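N-acetylmuramoyl-L-alanine amidase (Mycolicibacterium smegmatis, PDB 7AGM) probably cleaves the amide bond between N-acetylmuramic acid and L-alanine in cell-wall peptidoglycan, as a zinc-dependent amidase. Local coordinates at residues I10-P15 with N96-H101; P126-Q131 with L173-S178. One frame throughout, in Å; residues are numbered along the deposited sequence. Where two conformers were deposited one is given.

Interaction 1 (10-15 with 96-101) joins an inner strand of the six-stranded sheet to the turn that ends helix 88-98; interaction 2 (126-131 with 173-178) joins a short helix to the loop leading into strand 178-185. Their centres lie 12 Å apart, and Asn96 bridges them: its OD1 is 2.9 Å from Gln175 N and its ND2 2.9 Å from Leu173 O, both probable hydrogen bonds. Phe176 CB packs 3.5 Å from Pro100 O. The zinc ion is held by His17, Glu52 and His107. The side chain of Phe12 in interaction 1 is about 10 Å from that of His107, whereas interaction 2 lies away from the metal.

Interaction 1 (I10-P15 with N96-H101); sequences IVFLDP and NSLRPH
Ile10 and His101 are joined by two hydrogen bonds, one through the histidine ring and one through its backbone. Ile10 N donates to His101 ND1 over 3.0 Å, at an N-H angle of 158°, arriving in plane at the ring edge. The bond is consistent with ND1 being the unprotonated ring nitrogen, since a backbone N-H is the donor. The return bond, His101 N to Ile10 O at 2.8 Å, is more bent, at 134°. The His101 ring can reach back to the amide of Ile10 because CG lies beside its own backbone N, anti to the carbonyl carbon (chi1 -60°).

Next to this polar pair lies an apolar patch. The CG2 methyl of Ile10 sits 3.6 Å from Leu98 CD2 and 4.0 Å from Pro100 CB. The same leucine methyl then meets the edge of the Phe12 ring, 4.1 Å from CD1, so Leu98 spans two residues on one side of the strand. Phe12 CB also lies 4.4 Å from Pro100 CG.

Arg99, with positive phi, is where the chain leaves helical geometry, and its N still bonds to Asn96 O. The turn swings Pro100 and His101 alongside the start of strand 10-15. Farther out, Ala75 of strand 73-76 touches both Phe12 and Leu98, while Leu216 of helix 198-219 packs on His101. Ile10 and Phe12 continue the backbone pairing with Ala102 and Val104. This is the return of a beta-alpha-beta crossover: parallel strands 73-76 and 102-109, joined through helix 88-98, flank strand 10-15 in the alpha/beta sheet of the Amidase_3 fold.

Interaction 2 (P126-Q131 with L173-S178); sequences PLNAAQ and LAQFPS
Two side-chain amides, Asn128 and Gln131, converge on one backbone carbonyl, that of Ala174. Asn128 ND2 donates to Ala174 O at 3.1 Å with a nearly straight N-H (169°), and Gln131 NE2 donates to it at 3.0 Å. The oxygen lies close to both amide planes, but the donors differ: Gln131 NE2 comes in the carbonyl plane, Asn128 ND2 tilted 18° from it.

Bonds within 126-131, and two to residues outside the segments, hold these amides in place. Asn128 is the N-cap of helix 129-132: its OD1 accepts from Gln131 N at 2.9 Å, while its ND2 serves the facing loop. With CG between the backbone N and carbonyl carbon (chi1 57°), the amide folds back over the first turn. Gln131 OE1 takes Leu127 N from above its carbonyl plane, 2.8 Å away, and also bonds Ser123 OG; NE2 has a second acceptor in Asn172 O. The Gln131 amide is thus fixed at both ends.

The helix start is thereby fastened to the loop between helix 169-173 and strand 178-185, the latter a central strand of the mixed sheet.

Van der Waals packing comes from Ala130, whose CB points at the backbone of 175-177 and lies 3.7 Å from Gln175 O. A water bridges the two segments, accepting from Ala130 N and donating to Gln175 O, each at 3.2 Å. Behind the loop, the Phe176 side chain turns from the helix onto Pro100 and Ile103.

Interaction 1 (I10-P15 with N96-H101)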
loop_
_atom_site.group_PDB
_atom_site.type_symbol
_atom_site.label_atom_id
_atom_site.label_comp_id
_atom_site.label_asym_id
_atom_site.label_seq_id
_atom_site.Cartn_x
_atom_site.Cartn_y
_atom_site.Cartn_z
ATOM N N ILE A 10 7.669 -14.580 0.766
ATOM C CA ILE A 10 7.732 -13.668 -0.374
ATOM C C ILE A 10 6.728 -12.540 -0.188
ATOM O O ILE A 10 5.531 -12.791 -0.002
ATOM C CB ILE A 10 7.458 -14.408 -1.695
ATOM C CG1 ILE A 10 8.413 -15.592 -1.860
ATOM C CG2 ILE A 10 7.542 -13.454 -2.859
ATOM C CD1 ILE A 10 7.932 -16.590 -2.877
ATOM N N VAL A 11 7.207 -11.300 -0.272
ATOM C CA VAL A 11 6.367 -10.111 -0.181
ATOM C C VAL A 11 6.540 -9.293 -1.454
ATOM O O VAL A 11 7.671 -8.963 -1.842
ATOM C CB VAL A 11 6.730 -9.257 1.050
ATOM C CG1 VAL A 11 5.913 -7.961 1.076
ATOM C CG2 VAL A 11 6.550 -10.061 2.339
ATOM N N PHE A 12 5.424 -8.956 -2.099
ATOM C CA PHE A 12 5.427 -8.028 -3.225
ATOM C C PHE A 12 5.063 -6.638 -2.717
ATOM O O PHE A 12 4.026 -6.464 -2.059
ATOM C CB PHE A 12 4.433 -8.475 -4.298
ATOM C CG PHE A 12 4.480 -7.639 -5.550
ATOM C CD1 PHE A 12 5.450 -7.874 -6.524
ATOM C CD2 PHE A 12 3.557 -6.622 -5.767
ATOM C CE1 PHE A 12 5.495 -7.105 -7.686
ATOM C CE2 PHE A 12 3.594 -5.863 -6.925
ATOM C CZ PHE A 12 4.571 -6.103 -7.890
ATOM N N LEU A 13 5.923 -5.657 -3.011
ATOM C CA LEU A 13 5.767 -4.282 -2.550
ATOM C C LEU A 13 5.421 -3.386 -3.728
ATOM O O LEU A 13 6.091 -3.430 -4.765
ATOM C CB LEU A 13 7.056 -3.788 -1.886
ATOM C CG LEU A 13 7.455 -4.527 -0.608
ATOM C CD1 LEU A 13 8.871 -4.133 -0.193
ATOM C CD2 LEU A 13 6.449 -4.250 0.516
ATOM N N ASP A 14 4.387 -2.562 -3.560
ATOM C CA ASP A 14 3.888 -1.687 -4.620
ATOM C C ASP A 14 3.840 -0.242 -4.140
ATOM O O ASP A 14 2.842 0.202 -3.555
ATOM C CB ASP A 14 2.513 -2.149 -5.103
ATOM C CG ASP A 14 1.859 -1.149 -6.036
ATOM O OD1 ASP A 14 2.578 -0.548 -6.863
ATOM O OD2 ASP A 14 0.622 -0.973 -5.942
ATOM N N PRO A 15 4.895 0.532 -4.391
ATOM C CA PRO A 15 4.826 1.974 -4.100
ATOM C C PRO A 15 3.924 2.659 -5.116
ATOM O O PRO A 15 4.201 2.656 -6.319
ATOM C CB PRO A 15 6.283 2.439 -4.215
ATOM C CG PRO A 15 6.962 1.411 -5.075
ATOM C CD PRO A 15 6.187 0.115 -4.967
ATOM N N ASN A 96 0.601 -11.293 -8.809
ATOM C CA ASN A 96 0.079 -12.650 -8.948
ATOM C C ASN A 96 1.112 -13.592 -9.560
ATOM O O ASN A 96 1.180 -14.772 -9.186
ATOM C CB ASN A 96 -1.209 -12.647 -9.776
ATOM C CG ASN A 96 -2.390 -12.061 -9.016
ATOM O OD1 ASN A 96 -2.454 -12.146 -7.788
ATOM N ND2 ASN A 96 -3.332 -11.464 -9.740
ATOM N N SER A 97 1.925 -13.097 -10.505
ATOM C CA SER A 97 2.959 -13.934 -11.122
ATOM C C SER A 97 3.956 -14.453 -10.099
ATOM O O SER A 97 4.596 -15.493 -10.320
ATOM C CB SER A 97 3.726 -13.136 -12.183
ATOM O OG SER A 97 2.881 -12.724 -13.237
ATOM N N LEU A 98 4.106 -13.752 -8.986
ATOM C CA LEU A 98 5.055 -14.136 -7.962
ATOM C C LEU A 98 4.458 -15.095 -6.939
ATOM O O LEU A 98 5.212 -15.667 -6.146
ATOM C CB LEU A 98 5.586 -12.871 -7.281
ATOM C CG LEU A 98 6.772 -12.973 -6.343
ATOM C CD1 LEU A 98 7.964 -13.638 -7.037
ATOM C CD2 LEU A 98 7.143 -11.576 -5.861
ATOM N N ARG A 99 3.138 -15.302 -6.959
ATOM C CA ARG A 99 2.421 -16.127 -5.989
ATOM C C ARG A 99 2.937 -15.836 -4.574
ATOM O O ARG A 99 3.372 -16.751 -3.866
ATOM C CB ARG A 99 2.531 -17.611 -6.325
ATOM C CG ARG A 99 2.315 -17.935 -7.805
ATOM C CD ARG A 99 2.300 -19.432 -8.050
ATOM N NE ARG A 99 1.124 -20.010 -7.416
ATOM C CZ ARG A 99 -0.037 -20.225 -8.029
ATOM N NH1 ARG A 99 -0.181 -19.949 -9.319
ATOM N NH2 ARG A 99 -1.055 -20.725 -7.350
ATOM N N PRO A 100 2.913 -14.580 -4.145
ATOM C CA PRO A 100 3.556 -14.210 -2.882
ATOM C C PRO A 100 2.720 -14.614 -1.679
ATOM O O PRO A 100 1.533 -14.939 -1.778
ATOM C CB PRO A 100 3.629 -12.682 -2.981
ATOM C CG PRO A 100 2.432 -12.323 -3.782
ATOM C CD PRO A 100 2.232 -13.434 -4.772
ATOM N N HIS A 101 3.371 -14.559 -0.515
ATOM C CA HIS A 101 2.662 -14.740 0.744
ATOM C C HIS A 101 1.952 -13.476 1.208
ATOM O O HIS A 101 0.998 -13.565 1.989
ATOM C CB HIS A 101 3.631 -15.236 1.815
ATOM C CG HIS A 101 4.269 -16.534 1.461
ATOM N ND1 HIS A 101 5.512 -16.619 0.875
ATOM C CD2 HIS A 101 3.801 -17.801 1.546
ATOM C CE1 HIS A 101 5.800 -17.890 0.649
ATOM N NE2 HIS A 101 4.779 -18.627 1.049
#

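Interaction 2 (P126-Q131 with L173-S178)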
loop_
_atom_site.group_PDB
_atom_site.type_symbol
_atom_site.label_atom_id
_atom_site.label_comp_id
_atom_site.label_asym_id
_atom_site.label_seq_id
_atom_site.Cartn_x
_atom_site.Cartn_y
_atom_site.Cartn_z
ATOM N N PRO A 126 -15.442 -9.953 -1.295
ATOM C CA PRO A 126 -14.310 -10.735 -1.801
ATOM C C PRO A 126 -14.645 -11.441 -3.106
ATOM O O PRO A 126 -15.782 -11.863 -3.347
ATOM C CB PRO A 126 -14.052 -11.741 -0.678
ATOM C CG PRO A 126 -15.407 -11.922 -0.028
ATOM C CD PRO A 126 -16.043 -10.552 -0.087
ATOM N N LEU A 127 -13.620 -11.592 -3.945
ATOM C CA LEU A 127 -13.748 -12.258 -5.232
ATOM C C LEU A 127 -13.109 -13.638 -5.266
ATOM O O LEU A 127 -13.259 -14.345 -6.270
ATOM C CB LEU A 127 -13.143 -11.388 -6.344
ATOM C CG LEU A 127 -13.877 -10.064 -6.580
ATOM C CD1 LEU A 127 -13.061 -9.174 -7.503
ATOM C CD2 LEU A 127 -15.254 -10.318 -7.168
ATOM N N ASN A 128 -12.426 -14.041 -4.199
ATOM C CA ASN A 128 -11.771 -15.341 -4.111
ATOM C C ASN A 128 -11.447 -15.615 -2.645
ATOM O O ASN A 128 -11.696 -14.784 -1.765
ATOM C CB ASN A 128 -10.529 -15.411 -5.018
ATOM C CG ASN A 128 -9.506 -14.329 -4.703
ATOM O OD1 ASN A 128 -9.184 -14.085 -3.542
ATOM N ND2 ASN A 128 -9.003 -13.666 -5.739
ATOM N N ALA A 129 -10.854 -16.788 -2.397
ATOM C CA ALA A 129 -10.600 -17.226 -1.028
ATOM C C ALA A 129 -9.550 -16.367 -0.339
ATOM O O ALA A 129 -9.648 -16.120 0.868
ATOM C CB ALA A 129 -10.176 -18.696 -1.009
ATOM N N ALA A 130 -8.520 -15.931 -1.070
ATOM C CA ALA A 130 -7.529 -15.055 -0.450
ATOM C C ALA A 130 -8.183 -13.776 0.048
ATOM O O ALA A 130 -7.900 -13.315 1.160
ATOM C CB ALA A 130 -6.415 -14.714 -1.440
ATOM N N GLN A 131 -9.097 -13.218 -0.746
ATOM C CA GLN A 131 -9.748 -11.971 -0.373
ATOM C C GLN A 131 -10.723 -12.162 0.778
ATOM O O GLN A 131 -10.908 -11.246 1.586
ATOM C CB GLN A 131 -10.468 -11.377 -1.582
ATOM C CG GLN A 131 -9.496 -10.952 -2.677
ATOM C CD GLN A 131 -10.181 -10.327 -3.873
ATOM O OE1 GLN A 131 -11.341 -9.917 -3.803
ATOM N NE2 GLN A 131 -9.463 -10.256 -4.988
ATOM N N LEU A 173 -8.007 -7.562 -8.137
ATOM C CA LEU A 173 -7.392 -8.540 -9.024
ATOM C C LEU A 173 -6.404 -9.459 -8.318
ATOM O O LEU A 173 -5.963 -10.445 -8.923
ATOM C CB LEU A 173 -6.715 -7.830 -10.204
ATOM C CG LEU A 173 -7.651 -7.104 -11.180
ATOM C CD1 LEU A 173 -6.892 -6.121 -12.067
ATOM C CD2 LEU A 173 -8.420 -8.119 -12.026
ATOM N N ALA A 174 -6.057 -9.173 -7.062
ATOM C CA ALA A 174 -5.095 -10.008 -6.350
ATOM C C ALA A 174 -5.677 -11.379 -6.047
ATOM O O ALA A 174 -6.837 -11.508 -5.641
ATOM C CB ALA A 174 -4.680 -9.338 -5.038
ATOM N N GLN A 175 -4.842 -12.404 -6.211
ATOM C CA GLN A 175 -5.199 -13.788 -5.923
ATOM C C GLN A 175 -4.425 -14.344 -4.735
ATOM O O GLN A 175 -4.496 -15.551 -4.467
ATOM C CB GLN A 175 -5.006 -14.650 -7.175
ATOM C CG GLN A 175 -5.809 -14.148 -8.377
ATOM C CD GLN A 175 -5.525 -14.935 -9.638
ATOM O OE1 GLN A 175 -4.855 -15.965 -9.600
ATOM N NE2 GLN A 175 -6.032 -14.451 -10.766
ATOM N N PHE A 176 -3.708 -13.484 -4.016
ATOM C CA PHE A 176 -2.883 -13.796 -2.859
ATOM C C PHE A 176 -3.119 -12.686 -1.850
ATOM O O PHE A 176 -3.681 -11.647 -2.200
ATOM C CB PHE A 176 -1.409 -13.882 -3.297
ATOM C CG PHE A 176 -1.205 -14.931 -4.341
ATOM C CD1 PHE A 176 -1.348 -14.635 -5.690
ATOM C CD2 PHE A 176 -0.987 -16.244 -3.967
ATOM C CE1 PHE A 176 -1.247 -15.633 -6.645
ATOM C CE2 PHE A 176 -0.882 -17.247 -4.922
ATOM C CZ PHE A 176 -1.007 -16.940 -6.257
ATOM N N PRO A 177 -2.755 -12.890 -0.584
ATOM C CA PRO A 177 -3.136 -11.917 0.452
ATOM C C PRO A 177 -2.595 -10.531 0.124
ATOM O O PRO A 177 -1.423 -10.375 -0.232
ATOM C CB PRO A 177 -2.494 -12.485 1.723
ATOM C CG PRO A 177 -2.432 -13.949 1.462
ATOM C CD PRO A 177 -2.115 -14.080 -0.002
ATOM N N SER A 178 -3.462 -9.514 0.244
ATOM C CA SER A 178 -3.125 -8.192 -0.279
ATOM C C SER A 178 -3.888 -7.107 0.465
ATOM O O SER A 178 -5.099 -7.237 0.689
ATOM C CB SER A 178 -3.442 -8.129 -1.777
ATOM O OG SER A 178 -3.033 -6.898 -2.349
HETATM O O HOH W 1 -7.325 -16.810 -3.873
#